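Local coordinates for putative branched chain amino acid ABC transporter, periplasmic amino acid-binding protein (Brucella ovis, PDB 4XFK) that probably serves as the periplasmic, substrate-binding component of an ABC-type amino-acid transport system for branched-chain and related amino acids, at residues G116-E121 with F134-A139; A138-K143 with S385-Q390; Y130-S135 with Y341-D346; I82-S87 with V110-L115. The protein carries 1 engineered substitution. One frame throughout, in Å; residues are numbered along the deposited sequence.

Contact 1 of 4, residues G116-E121 with F134-A139. With NA (sodium ion), chain D; ACT (acetate ion), chain B.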
loop_
_atom_site.group_PDB
_atom_site.type_symbol
_atom_site.label_atom_id
_atom_site.label_comp_id
_atom_site.label_asym_id
_atom_site.label_seq_id
_atom_site.Cartn_x
_atom_site.Cartn_y
_atom_site.Cartn_z
ATOM N N GLY A 116 1.501 -3.119 2.845
ATOM C CA GLY A 116 0.457 -2.470 2.078
ATOM C C GLY A 116 -0.981 -2.565 2.530
ATOM O O GLY A 116 -1.874 -2.230 1.748
ATOM N N ALA A 117 -1.241 -3.045 3.744
ATOM C CA ALA A 117 -2.610 -3.010 4.267
ATOM C C ALA A 117 -2.815 -1.631 4.874
ATOM O O ALA A 117 -2.109 -1.261 5.818
ATOM C CB ALA A 117 -2.798 -4.089 5.291
ATOM N N GLU A 118 -3.768 -0.879 4.320
ATOM C CA GLU A 118 -3.796 0.574 4.506
ATOM C C GLU A 118 -4.864 1.114 5.473
ATOM O O GLU A 118 -4.984 2.328 5.657
ATOM C CB GLU A 118 -3.840 1.282 3.136
ATOM C CG GLU A 118 -2.698 0.806 2.218
ATOM C CD GLU A 118 -2.411 1.714 1.037
ATOM O OE1 GLU A 118 -2.774 2.915 1.068
ATOM O OE2 GLU A 118 -1.798 1.209 0.072
ATOM N N ALA A 119 -5.617 0.222 6.113
ATOM C CA ALA A 119 -6.627 0.659 7.087
ATOM C C ALA A 119 -5.997 1.376 8.284
ATOM O O ALA A 119 -4.932 0.998 8.768
ATOM C CB ALA A 119 -7.451 -0.518 7.554
ATOM N N LEU A 120 -6.676 2.405 8.774
ATOM C CA LEU A 120 -6.136 3.227 9.851
ATOM C C LEU A 120 -5.759 2.461 11.117
ATOM O O LEU A 120 -4.741 2.758 11.733
ATOM C CB LEU A 120 -7.137 4.328 10.215
ATOM C CG LEU A 120 -7.379 5.341 9.105
ATOM C CD1 LEU A 120 -8.496 6.287 9.494
ATOM C CD2 LEU A 120 -6.110 6.104 8.803
ATOM N N GLU A 121 -6.578 1.490 11.510
ATOM C CA GLU A 121 -6.412 0.833 12.803
ATOM C C GLU A 121 -5.042 0.189 13.000
ATOM O O GLU A 121 -4.578 0.047 14.137
ATOM C CB GLU A 121 -7.512 -0.213 13.031
ATOM C CG GLU A 121 -7.463 -1.401 12.071
ATOM C CD GLU A 121 -8.490 -2.470 12.402
ATOM O OE1 GLU A 121 -9.248 -2.287 13.375
ATOM O OE2 GLU A 121 -8.528 -3.506 11.699
ATOM N N PHE A 134 4.776 0.002 6.136
ATOM C CA PHE A 134 5.701 0.638 5.194
ATOM C C PHE A 134 5.012 1.370 4.049
ATOM O O PHE A 134 5.661 2.043 3.236
ATOM C CB PHE A 134 6.692 -0.401 4.660
ATOM C CG PHE A 134 7.577 -0.966 5.731
ATOM C CD1 PHE A 134 8.773 -0.347 6.063
ATOM C CD2 PHE A 134 7.190 -2.092 6.437
ATOM C CE1 PHE A 134 9.594 -0.875 7.049
ATOM C CE2 PHE A 134 7.991 -2.613 7.438
ATOM C CZ PHE A 134 9.197 -2.002 7.741
ATOM N N SER A 135 3.691 1.259 4.014
ATOM C CA SER A 135 2.882 1.799 2.935
ATOM C C SER A 135 2.104 3.028 3.402
ATOM O O SER A 135 2.126 3.380 4.588
ATOM C CB SER A 135 1.890 0.726 2.491
ATOM O OG SER A 135 0.973 0.463 3.539
ATOM N N PRO A 136 1.392 3.691 2.474
ATOM C CA PRO A 136 0.419 4.687 2.941
ATOM C C PRO A 136 -0.696 4.054 3.771
ATOM O O PRO A 136 -0.785 2.829 3.947
ATOM C CB PRO A 136 -0.158 5.262 1.640
ATOM C CG PRO A 136 0.921 5.006 0.617
ATOM C CD PRO A 136 1.502 3.675 1.005
ATOM N N ASN A 137 -1.538 4.925 4.305
ATOM C CA ASN A 137 -2.781 4.523 4.940
ATOM C C ASN A 137 -3.893 5.418 4.388
ATOM O O ASN A 137 -3.618 6.321 3.586
ATOM C CB ASN A 137 -2.663 4.586 6.470
ATOM C CG ASN A 137 -2.341 5.976 6.971
ATOM O OD1 ASN A 137 -2.986 6.950 6.580
ATOM N ND2 ASN A 137 -1.326 6.078 7.828
ATOM N N ALA A 138 -5.132 5.185 4.805
ATOM C CA ALA A 138 -6.254 5.927 4.234
ATOM C C ALA A 138 -6.093 7.437 4.363
ATOM O O ALA A 138 -6.444 8.186 3.452
ATOM C CB ALA A 138 -7.561 5.487 4.880
ATOM N N ALA A 139 -5.567 7.877 5.498
ATOM C CA ALA A 139 -5.407 9.308 5.744
ATOM C C ALA A 139 -4.379 9.921 4.802
ATOM O O ALA A 139 -4.612 10.971 4.205
ATOM C CB ALA A 139 -5.034 9.570 7.203
HETATM NA NA NA D . -2.325 -3.395 -0.154
HETATM C C ACT B . -6.536 -2.693 1.890
HETATM O O ACT B . -7.400 -3.527 2.246
HETATM O OXT ACT B . -5.663 -2.394 2.738
HETATM C CH3 ACT B . -6.555 -2.100 0.516
HETATM O O HOH W 1 -2.680 -1.377 -1.121
HETATM O O HOH W 2 -3.926 -4.317 -1.388
#
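The side chain of Glu118 lies alongside Pro136, both pointing the same way, with Glu118 CG 3.3 Å from Pro136 O and Glu118 OE1 3.6 Å from Pro136 CB. Its CG sits anti to its own carbonyl carbon (chi1 -53°) and the chain then runs out extended, which carries the carboxylate past the proline. Both oxygens face the engineered Arg141, OE1 in a salt bridge with its NE, and OE2 also accepts a hydrogen bond from a water bound to the sodium ion. Gly116 O binds that ion directly at 2.3 Å, together with Gly85 O, Tyr31 OH and a second water, and Ser135 OG packs on Gly116 CA from the other segment.

Residues 134-139 probably form one of the interlobe crossings, as in periplasmic binding proteins of this fold, leading from the edge strand 131-133 of the parallel sheet into helix 138-152. Asn137 is the N-cap of that helix. Just past it, Ala138 N donates to Glu118 O at 3.0 Å, a bent bond of 134° at the hydrogen. At the other end of the residue's backbone, Glu118 N points almost straight at acetate OXT, 2.9 Å away. Tyr166 and Ser88 also hold the acetate, probably from the crystallisation liquor, consistent with the place where relatives grip a ligand carboxylate. Farther along, Leu120 CD2 lies 4.0 Å from Ala139 CB.

Contact 2 of 4, residues A138-K143 with S385-Q390. Engineered in segment 138-143: Arg141 (natural residue His).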
loop_
_atom_site.group_PDB
_atom_site.type_symbol
_atom_site.label_atom_id
_atom_site.label_comp_id
_atom_site.label_asym_id
_atom_site.label_seq_id
_atom_site.Cartn_x
_atom_site.Cartn_y
_atom_site.Cartn_z
ATOM N N ALA A 138 -5.132 5.185 4.805
ATOM C CA ALA A 138 -6.254 5.927 4.234
ATOM C C ALA A 138 -6.093 7.437 4.363
ATOM O O ALA A 138 -6.444 8.186 3.452
ATOM C CB ALA A 138 -7.561 5.487 4.880
ATOM N N ALA A 139 -5.567 7.877 5.498
ATOM C CA ALA A 139 -5.407 9.308 5.744
ATOM C C ALA A 139 -4.379 9.921 4.802
ATOM O O ALA A 139 -4.612 10.971 4.205
ATOM C CB ALA A 139 -5.034 9.570 7.203
ATOM N N ILE A 140 -3.240 9.256 4.660
ATOM C CA ILE A 140 -2.200 9.751 3.774
ATOM C C ILE A 140 -2.688 9.765 2.319
ATOM O O ILE A 140 -2.506 10.758 1.606
ATOM C CB ILE A 140 -0.916 8.900 3.896
ATOM C CG1 ILE A 140 -0.345 8.987 5.323
ATOM C CG2 ILE A 140 0.103 9.320 2.846
ATOM C CD1 ILE A 140 0.795 8.006 5.596
ATOM N N ARG A 141 -3.302 8.664 1.878
ATOM C CA ARG A 141 -3.801 8.578 0.507
ATOM C C ARG A 141 -4.748 9.730 0.172
ATOM O O ARG A 141 -4.601 10.401 -0.857
ATOM C CB ARG A 141 -4.554 7.264 0.271
ATOM C CG ARG A 141 -3.705 6.003 0.235
ATOM C CD ARG A 141 -2.830 5.879 -0.994
ATOM N NE ARG A 141 -2.268 4.532 -1.037
ATOM C CZ ARG A 141 -1.460 4.081 -1.992
ATOM N NH1 ARG A 141 -1.125 4.857 -3.013
ATOM N NH2 ARG A 141 -0.982 2.845 -1.921
ATOM N N PHE A 142 -5.741 9.945 1.030
ATOM C CA PHE A 142 -6.844 10.812 0.635
ATOM C C PHE A 142 -6.657 12.282 0.947
ATOM O O PHE A 142 -7.189 13.128 0.239
ATOM C CB PHE A 142 -8.206 10.192 0.972
ATOM C CG PHE A 142 -8.510 9.055 0.057
ATOM C CD1 PHE A 142 -9.105 9.291 -1.178
ATOM C CD2 PHE A 142 -8.053 7.775 0.348
ATOM C CE1 PHE A 142 -9.306 8.261 -2.075
ATOM C CE2 PHE A 142 -8.244 6.732 -0.553
ATOM C CZ PHE A 142 -8.854 6.979 -1.770
ATOM N N LYS A 143 -5.839 12.597 1.943
ATOM C CA LYS A 143 -5.391 13.967 2.136
ATOM C C LYS A 143 -4.544 14.392 0.945
ATOM O O LYS A 143 -4.774 15.438 0.337
ATOM C CB LYS A 143 -4.552 14.085 3.405
ATOM C CG LYS A 143 -3.767 15.384 3.477
ATOM C CD LYS A 143 -2.714 15.369 4.582
ATOM C CE LYS A 143 -1.475 14.551 4.206
ATOM N NZ LYS A 143 -1.578 13.117 4.599
ATOM N N SER A 385 3.397 14.511 3.983
ATOM C CA SER A 385 2.561 13.353 3.652
ATOM C C SER A 385 2.068 12.559 4.858
ATOM O O SER A 385 0.909 12.131 4.898
ATOM C CB SER A 385 3.301 12.409 2.698
ATOM O OG SER A 385 3.609 13.047 1.474
ATOM N N ILE A 386 2.951 12.323 5.822
ATOM C CA ILE A 386 2.594 11.443 6.929
ATOM C C ILE A 386 1.447 12.027 7.760
ATOM O O ILE A 386 1.385 13.238 7.992
ATOM C CB ILE A 386 3.829 11.109 7.808
ATOM C CG1 ILE A 386 3.521 9.907 8.706
ATOM C CG2 ILE A 386 4.315 12.347 8.616
ATOM C CD1 ILE A 386 4.731 9.355 9.428
ATOM N N ASP A 387 0.516 11.168 8.169
ATOM C CA ASP A 387 -0.634 11.615 8.948
ATOM C C ASP A 387 -0.222 11.816 10.403
ATOM O O ASP A 387 0.796 11.283 10.835
ATOM C CB ASP A 387 -1.801 10.609 8.826
ATOM C CG ASP A 387 -1.419 9.179 9.229
ATOM O OD1 ASP A 387 -0.359 8.675 8.797
ATOM O OD2 ASP A 387 -2.210 8.544 9.960
ATOM N N PRO A 388 -1.001 12.595 11.161
ATOM C CA PRO A 388 -0.672 12.767 12.579
ATOM C C PRO A 388 -0.804 11.442 13.312
ATOM O O PRO A 388 -1.560 10.576 12.881
ATOM C CB PRO A 388 -1.749 13.738 13.076
ATOM C CG PRO A 388 -2.254 14.418 11.855
ATOM C CD PRO A 388 -2.144 13.425 10.744
ATOM N N VAL A 389 -0.065 11.275 14.400
ATOM C CA VAL A 389 -0.220 10.091 15.225
ATOM C C VAL A 389 -1.666 10.053 15.711
ATOM O O VAL A 389 -2.204 11.046 16.213
ATOM C CB VAL A 389 0.759 10.104 16.405
ATOM C CG1 VAL A 389 0.488 8.939 17.335
ATOM C CG2 VAL A 389 2.188 10.046 15.894
ATOM N N GLN A 390 -2.314 8.915 15.518
ATOM C CA GLN A 390 -3.729 8.792 15.831
ATOM C C GLN A 390 -3.968 8.844 17.328
ATOM O O GLN A 390 -3.164 8.347 18.111
ATOM C CB GLN A 390 -4.298 7.499 15.258
ATOM C CG GLN A 390 -4.321 7.444 13.746
ATOM C CD GLN A 390 -4.799 6.104 13.251
ATOM O OE1 GLN A 390 -5.938 5.709 13.494
ATOM N NE2 GLN A 390 -3.927 5.385 12.566
#
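Ile140, Asp387 and Ser385 carry most of the buried surface where the first turns of helix 138-152 meet the loop that follows helix 382-385. Ile140 meets the loop with both branches: its CG1 and CG2 lie against Ser385 O, CG1 at 3.4 Å, and CD1, extended beyond CG1 (chi2 171°), goes on to 3.5 Å from Asp387 OD1. The isoleucine and aspartate side chains cross at about a right angle, the apolar arm passing the carboxylate rather than pairing with it. A chi1 of 56° turns the Asp387 carboxylate toward Ile140 and Asn137, and Asp387 CB rests 3.8 Å from Ala139 CB. The polar need of OD1 is met by Asn137 ND2, from the residue that caps the helix, so the acid lies close to the helix N terminus, where the helix dipole may stabilise its negative charge.

Ser385 takes part through its carbonyl oxygen. Lys143 bends back at its last two torsions and brings NZ to 2.7 Å from Ser385 O; as this is one of two modelled conformers, the bond is doubtful as a constant feature. Asp387 O in turn receives Arg344 NH1, joining the loop to segment 341-346. Behind the contact, Ile140 and Ser385 both pack on Met354 of strand 350-360, while Ala138 and Phe142 turn to helix 167-184, which leaves helix 138-152 flanked by that helix and the C-terminal loop.

Contact 3 of 4, residues Y130-S135 with Y341-D346. With NA (sodium ion), chain E.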
loop_
_atom_site.group_PDB
_atom_site.type_symbol
_atom_site.label_atom_id
_atom_site.label_comp_id
_atom_site.label_asym_id
_atom_site.label_seq_id
_atom_site.Cartn_x
_atom_site.Cartn_y
_atom_site.Cartn_z
ATOM N N TYR A 130 5.554 -4.817 17.409
ATOM C CA TYR A 130 6.083 -5.771 16.432
ATOM C C TYR A 130 5.371 -5.726 15.080
ATOM O O TYR A 130 5.612 -6.570 14.223
ATOM C CB TYR A 130 6.143 -7.188 17.026
ATOM C CG TYR A 130 7.170 -7.299 18.136
ATOM C CD1 TYR A 130 8.515 -7.516 17.845
ATOM C CD2 TYR A 130 6.809 -7.133 19.470
ATOM C CE1 TYR A 130 9.467 -7.595 18.861
ATOM C CE2 TYR A 130 7.751 -7.206 20.486
ATOM C CZ TYR A 130 9.074 -7.434 20.177
ATOM O OH TYR A 130 10.006 -7.507 21.195
ATOM N N HIS A 131 4.505 -4.732 14.901
ATOM C CA HIS A 131 3.965 -4.391 13.592
ATOM C C HIS A 131 4.635 -3.114 13.083
ATOM O O HIS A 131 4.820 -2.144 13.840
ATOM C CB HIS A 131 2.443 -4.190 13.655
ATOM C CG HIS A 131 1.874 -3.435 12.481
ATOM N ND1 HIS A 131 1.702 -2.069 12.496
ATOM C CD2 HIS A 131 1.439 -3.849 11.264
ATOM C CE1 HIS A 131 1.202 -1.669 11.338
ATOM N NE2 HIS A 131 1.028 -2.731 10.573
ATOM N N PHE A 132 4.982 -3.122 11.798
ATOM C CA PHE A 132 5.485 -1.935 11.119
ATOM C C PHE A 132 4.752 -1.796 9.803
ATOM O O PHE A 132 4.666 -2.773 9.043
ATOM C CB PHE A 132 6.981 -2.070 10.822
ATOM C CG PHE A 132 7.857 -1.990 12.034
ATOM C CD1 PHE A 132 8.071 -3.103 12.827
ATOM C CD2 PHE A 132 8.472 -0.792 12.379
ATOM C CE1 PHE A 132 8.890 -3.027 13.942
ATOM C CE2 PHE A 132 9.299 -0.714 13.480
ATOM C CZ PHE A 132 9.508 -1.830 14.269
ATOM N N ARG A 133 4.256 -0.596 9.517
ATOM C CA ARG A 133 3.614 -0.328 8.229
ATOM C C ARG A 133 4.517 0.514 7.335
ATOM O O ARG A 133 4.968 1.600 7.725
ATOM C CB ARG A 133 2.248 0.352 8.390
ATOM C CG ARG A 133 1.724 0.884 7.061
ATOM C CD ARG A 133 0.216 0.931 6.952
ATOM N NE ARG A 133 -0.410 1.790 7.948
ATOM C CZ ARG A 133 -1.689 1.683 8.272
ATOM N NH1 ARG A 133 -2.222 2.487 9.185
ATOM N NH2 ARG A 133 -2.424 0.748 7.685
ATOM N N PHE A 134 4.776 0.002 6.136
ATOM C CA PHE A 134 5.701 0.638 5.194
ATOM C C PHE A 134 5.012 1.370 4.049
ATOM O O PHE A 134 5.661 2.043 3.236
ATOM C CB PHE A 134 6.692 -0.401 4.660
ATOM C CG PHE A 134 7.577 -0.966 5.731
ATOM C CD1 PHE A 134 8.773 -0.347 6.063
ATOM C CD2 PHE A 134 7.190 -2.092 6.437
ATOM C CE1 PHE A 134 9.594 -0.875 7.049
ATOM C CE2 PHE A 134 7.991 -2.613 7.438
ATOM C CZ PHE A 134 9.197 -2.002 7.741
ATOM N N SER A 135 3.691 1.259 4.014
ATOM C CA SER A 135 2.882 1.799 2.935
ATOM C C SER A 135 2.104 3.028 3.402
ATOM O O SER A 135 2.126 3.380 4.588
ATOM C CB SER A 135 1.890 0.726 2.491
ATOM O OG SER A 135 0.973 0.463 3.539
ATOM N N TYR A 341 13.218 7.732 3.185
ATOM C CA TYR A 341 12.263 6.863 3.795
ATOM C C TYR A 341 12.732 6.580 5.232
ATOM O O TYR A 341 13.904 6.251 5.449
ATOM C CB TYR A 341 12.250 5.615 2.941
ATOM C CG TYR A 341 11.108 4.711 3.172
ATOM C CD1 TYR A 341 11.108 3.868 4.261
ATOM C CD2 TYR A 341 10.039 4.663 2.292
ATOM C CE1 TYR A 341 10.083 3.019 4.490
ATOM C CE2 TYR A 341 8.989 3.813 2.518
ATOM C CZ TYR A 341 9.028 2.990 3.622
ATOM O OH TYR A 341 8.021 2.121 3.896
ATOM N N SER A 342 11.837 6.735 6.202
ATOM C CA SER A 342 12.177 6.459 7.597
ATOM C C SER A 342 10.949 5.919 8.315
ATOM O O SER A 342 9.902 5.742 7.701
ATOM C CB SER A 342 12.720 7.709 8.291
ATOM O OG SER A 342 11.752 8.749 8.331
ATOM N N MET A 343 11.080 5.664 9.611
ATOM C CA MET A 343 10.011 5.046 10.386
ATOM C C MET A 343 9.684 5.871 11.619
ATOM O O MET A 343 10.581 6.215 12.389
ATOM C CB MET A 343 10.438 3.640 10.825
ATOM C CG MET A 343 9.381 2.889 11.621
ATOM S SD MET A 343 7.834 2.632 10.723
ATOM C CE MET A 343 8.392 1.629 9.343
ATOM N N ARG A 344 8.407 6.184 11.820
ATOM C CA ARG A 344 8.003 6.897 13.026
ATOM C C ARG A 344 7.874 5.912 14.183
ATOM O O ARG A 344 7.187 4.896 14.081
ATOM C CB ARG A 344 6.697 7.638 12.797
ATOM C CG ARG A 344 6.270 8.441 14.007
ATOM C CD ARG A 344 5.248 9.490 13.613
ATOM N NE ARG A 344 4.019 8.880 13.102
ATOM C CZ ARG A 344 3.062 9.556 12.476
ATOM N NH1 ARG A 344 3.205 10.856 12.257
ATOM N NH2 ARG A 344 1.974 8.931 12.053
ATOM N N SER A 345 8.534 6.201 15.297
ATOM C CA SER A 345 8.578 5.233 16.385
ATOM C C SER A 345 7.266 5.141 17.159
ATOM O O SER A 345 6.941 4.081 17.687
ATOM C CB SER A 345 9.722 5.553 17.339
ATOM O OG SER A 345 9.530 6.823 17.920
ATOM N N ASP A 346 6.503 6.233 17.202
ATOM C CA ASP A 346 5.292 6.275 18.013
ATOM C C ASP A 346 4.295 5.196 17.630
ATOM O O ASP A 346 3.652 4.594 18.500
ATOM C CB ASP A 346 4.585 7.623 17.866
ATOM C CG ASP A 346 5.479 8.797 18.160
ATOM O OD1 ASP A 346 6.528 8.939 17.489
ATOM O OD2 ASP A 346 5.117 9.593 19.056
HETATM NA NA NA E . 10.955 8.772 17.672
HETATM O O HOH W 3 10.200 8.618 15.340
HETATM O O HOH W 4 8.842 9.888 18.184
HETATM O O HOH W 5 12.782 7.138 16.884
HETATM O O HOH W 6 12.399 10.756 17.317
HETATM O O HOH W 7 11.402 8.723 20.118
#
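A Met-aromatic contact, with Met343 set between Phe132 and Phe134, joins strand 131-133, the edge strand of a five-stranded parallel sheet of the Rossmann-like kind, to strand 339-343 of the mixed sheet. The thioether is bent at chi2 (60°) and again at chi3, which lets its two ends address different rings. Met343 SD lies at the edge of the Phe132 ring, 5.2 Å from its centroid and 85° off the normal. The terminal methyl does the opposite, standing over a face of Phe134: Met343 CE is 4.0 Å from that centroid and only 29° off its normal, a CH-pi contact. One sulfur side chain thus meets an aromatic edge and an aromatic face with adjacent atoms.

Tyr341 approaches Phe134 at about a right angle, with Tyr341 CE1 in the plane of the phenylalanine ring and 3.9 Å from Phe134 CD1. Its hydroxyl donates to Phe134 O, a hydrogen bond whose modelled length is doubtfully short; the tyrosine has alternative conformers. Helix 296-312 covers this end through Leu305, which touches both Phe134 and Tyr341. At the other end the Phe132 ring stacks with His348, and Phe132 also packs on helix 322-331. On the far side of segment 341-346, Ser345 OG and five waters bind a sodium ion. Met343 CE also lies 3.8 Å from Arg133 O.

Contact 4 of 4, residues I82-S87 with V110-L115. With NA (sodium ion), chain D.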
loop_
_atom_site.group_PDB
_atom_site.type_symbol
_atom_site.label_atom_id
_atom_site.label_comp_id
_atom_site.label_asym_id
_atom_site.label_seq_id
_atom_site.Cartn_x
_atom_site.Cartn_y
_atom_site.Cartn_z
ATOM N N ILE A 82 6.774 -12.128 9.339
ATOM C CA ILE A 82 5.618 -12.327 8.472
ATOM C C ILE A 82 5.453 -11.080 7.611
ATOM O O ILE A 82 5.466 -9.966 8.138
ATOM C CB ILE A 82 4.324 -12.478 9.308
ATOM C CG1 ILE A 82 4.453 -13.615 10.331
ATOM C CG2 ILE A 82 3.096 -12.647 8.402
ATOM C CD1 ILE A 82 4.630 -14.983 9.719
ATOM N N VAL A 83 5.279 -11.267 6.311
ATOM C CA VAL A 83 5.039 -10.166 5.385
ATOM C C VAL A 83 3.709 -10.374 4.657
ATOM O O VAL A 83 3.409 -11.488 4.201
ATOM C CB VAL A 83 6.167 -10.089 4.355
ATOM C CG1 VAL A 83 5.812 -9.143 3.248
ATOM C CG2 VAL A 83 7.485 -9.696 5.038
ATOM N N GLN A 84 2.925 -9.301 4.546
ATOM C CA GLN A 84 1.624 -9.347 3.887
ATOM C C GLN A 84 1.213 -7.915 3.574
ATOM O O GLN A 84 1.688 -6.977 4.227
ATOM C CB GLN A 84 0.592 -10.030 4.795
ATOM C CG GLN A 84 -0.826 -10.130 4.217
ATOM C CD GLN A 84 -1.691 -8.921 4.552
ATOM O OE1 GLN A 84 -1.290 -8.052 5.326
ATOM N NE2 GLN A 84 -2.885 -8.864 3.963
ATOM N N GLY A 85 0.346 -7.723 2.578
ATOM C CA GLY A 85 -0.166 -6.391 2.306
ATOM C C GLY A 85 -1.434 -6.238 1.480
ATOM O O GLY A 85 -1.913 -5.114 1.326
ATOM N N SER A 86 -2.001 -7.321 0.945
ATOM C CA SER A 86 -3.084 -7.130 -0.028
ATOM C C SER A 86 -4.473 -6.863 0.545
ATOM O O SER A 86 -5.349 -6.433 -0.193
ATOM C CB SER A 86 -3.159 -8.300 -1.017
ATOM O OG SER A 86 -3.505 -9.500 -0.346
ATOM N N SER A 87 -4.692 -7.115 1.828
ATOM C CA SER A 87 -6.017 -6.897 2.426
ATOM C C SER A 87 -5.916 -6.461 3.870
ATOM O O SER A 87 -5.272 -7.132 4.669
ATOM C CB SER A 87 -6.855 -8.176 2.374
ATOM O OG SER A 87 -7.970 -8.073 3.248
ATOM N N VAL A 110 7.771 -12.479 17.026
ATOM C CA VAL A 110 7.689 -12.480 15.572
ATOM C C VAL A 110 7.330 -11.074 15.093
ATOM O O VAL A 110 6.511 -10.387 15.716
ATOM C CB VAL A 110 6.631 -13.516 15.109
ATOM C CG1 VAL A 110 6.312 -13.387 13.622
ATOM C CG2 VAL A 110 7.094 -14.935 15.449
ATOM N N LEU A 111 7.971 -10.637 14.012
ATOM C CA LEU A 111 7.683 -9.339 13.409
ATOM C C LEU A 111 6.668 -9.450 12.286
ATOM O O LEU A 111 6.713 -10.388 11.497
ATOM C CB LEU A 111 8.955 -8.730 12.825
ATOM C CG LEU A 111 9.923 -8.036 13.767
ATOM C CD1 LEU A 111 11.292 -7.930 13.128
ATOM C CD2 LEU A 111 9.372 -6.659 14.119
ATOM N N TYR A 112 5.769 -8.475 12.204
ATOM C CA TYR A 112 4.866 -8.371 11.067
ATOM C C TYR A 112 5.253 -7.114 10.275
ATOM O O TYR A 112 5.075 -5.984 10.746
ATOM C CB TYR A 112 3.407 -8.334 11.539
ATOM C CG TYR A 112 2.370 -8.016 10.479
ATOM C CD1 TYR A 112 2.559 -8.364 9.137
ATOM C CD2 TYR A 112 1.187 -7.369 10.832
ATOM C CE1 TYR A 112 1.597 -8.050 8.182
ATOM C CE2 TYR A 112 0.240 -7.060 9.893
ATOM C CZ TYR A 112 0.443 -7.396 8.577
ATOM O OH TYR A 112 -0.523 -7.061 7.665
ATOM N N LEU A 113 5.829 -7.324 9.096
ATOM C CA LEU A 113 6.103 -6.228 8.172
ATOM C C LEU A 113 4.920 -6.086 7.235
ATOM O O LEU A 113 4.699 -6.903 6.338
ATOM C CB LEU A 113 7.380 -6.488 7.379
ATOM C CG LEU A 113 8.624 -6.833 8.201
ATOM C CD1 LEU A 113 9.805 -6.985 7.261
ATOM C CD2 LEU A 113 8.912 -5.792 9.270
ATOM N N ASN A 114 4.145 -5.045 7.483
ATOM C CA ASN A 114 2.956 -4.757 6.711
ATOM C C ASN A 114 3.357 -3.891 5.526
ATOM O O ASN A 114 3.699 -2.724 5.673
ATOM C CB ASN A 114 1.957 -4.065 7.638
ATOM C CG ASN A 114 0.789 -3.455 6.905
ATOM O OD1 ASN A 114 0.646 -3.606 5.691
ATOM N ND2 ASN A 114 -0.056 -2.737 7.646
ATOM N N LEU A 115 3.352 -4.489 4.340
ATOM C CA LEU A 115 3.836 -3.789 3.164
ATOM C C LEU A 115 2.740 -3.119 2.353
ATOM O O LEU A 115 3.021 -2.589 1.272
ATOM C CB LEU A 115 4.631 -4.739 2.255
ATOM C CG LEU A 115 5.920 -5.338 2.840
ATOM C CD1 LEU A 115 6.637 -6.160 1.787
ATOM C CD2 LEU A 115 6.850 -4.261 3.378
HETATM NA NA NA D . -2.325 -3.395 -0.154
HETATM O O HOH W 2 -3.926 -4.317 -1.388
HETATM O O HOH W 1 -2.680 -1.377 -1.121
#
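A side-chain amide and a phenol bridge two neighbouring parallel strands in a buried sheet: Tyr112 OH donates to Gln84 OE1 at 2.7 Å. Gln84 CG is anti to its backbone N (chi1 180°), and a bend at chi2 (-89°) then swings the amide over to the tyrosine, the two planes 42° apart. The other end of the amide is fixed as well, Gln84 NE2 donating to Ser87 O at 3.0 Å, so both ends hold its rotation.

The strands 82-84 and 111-114 are the two strands of a beta-alpha-beta unit connected by helix 88-104, for which Ser87 is the N-cap. Their ladder starts firmly, with Ile82 N to Leu111 O and Leu113 N to Ile82 O both at 2.8 Å, then slackens at a weak bond from Gln84 N to Leu113 O. It recovers at Leu115 N to Gln84 O, 3.0 Å. On the sheet face opposite Gln84 and Tyr112, Val83 CG2 packs on Leu113 CB, and Val83 CG1 presses against Leu115 CD1 at 3.4 Å, tighter than usual for carbons.

Just beyond the strand ends Gly85 O binds the sodium ion at 2.3 Å, and a water ligand of the ion donates to Ser86 O. Asn114 OD1 accepts from Gly116 N and Ala117 N, bracing the turn that brings Gly116 to the same metal. Gly85 O and Gly116 O meet a sodium ion rather than a further strand, which implies that the sodium ties the two loops together at the C-terminal ends of the parallel strands.

Overall arrangement
From the N terminus, contact 4 comes first and closes the short loop of 22 residues that holds helix 88-104. Contact 1 follows in series, closing the loop that carries strand 131-133, and shares the sodium ion with contact 4. Contact 3 opens at 130-135, before contact 1 has closed, so these two cross, and contact 2 opens at 138 on the last residues of contact 1. Contacts 2 and 3 cross too, in the order 130-135, 138-143, 341-346, 385-390. Arg344 of contact 3 bonds to Asp387 O of contact 2, and Arg133 of contact 3 to the carbonyls of Ala117 and Ala119 in contact 1. Together they tie the parallel sheet, helix 138-152, the mixed sheet and the C-terminal loop.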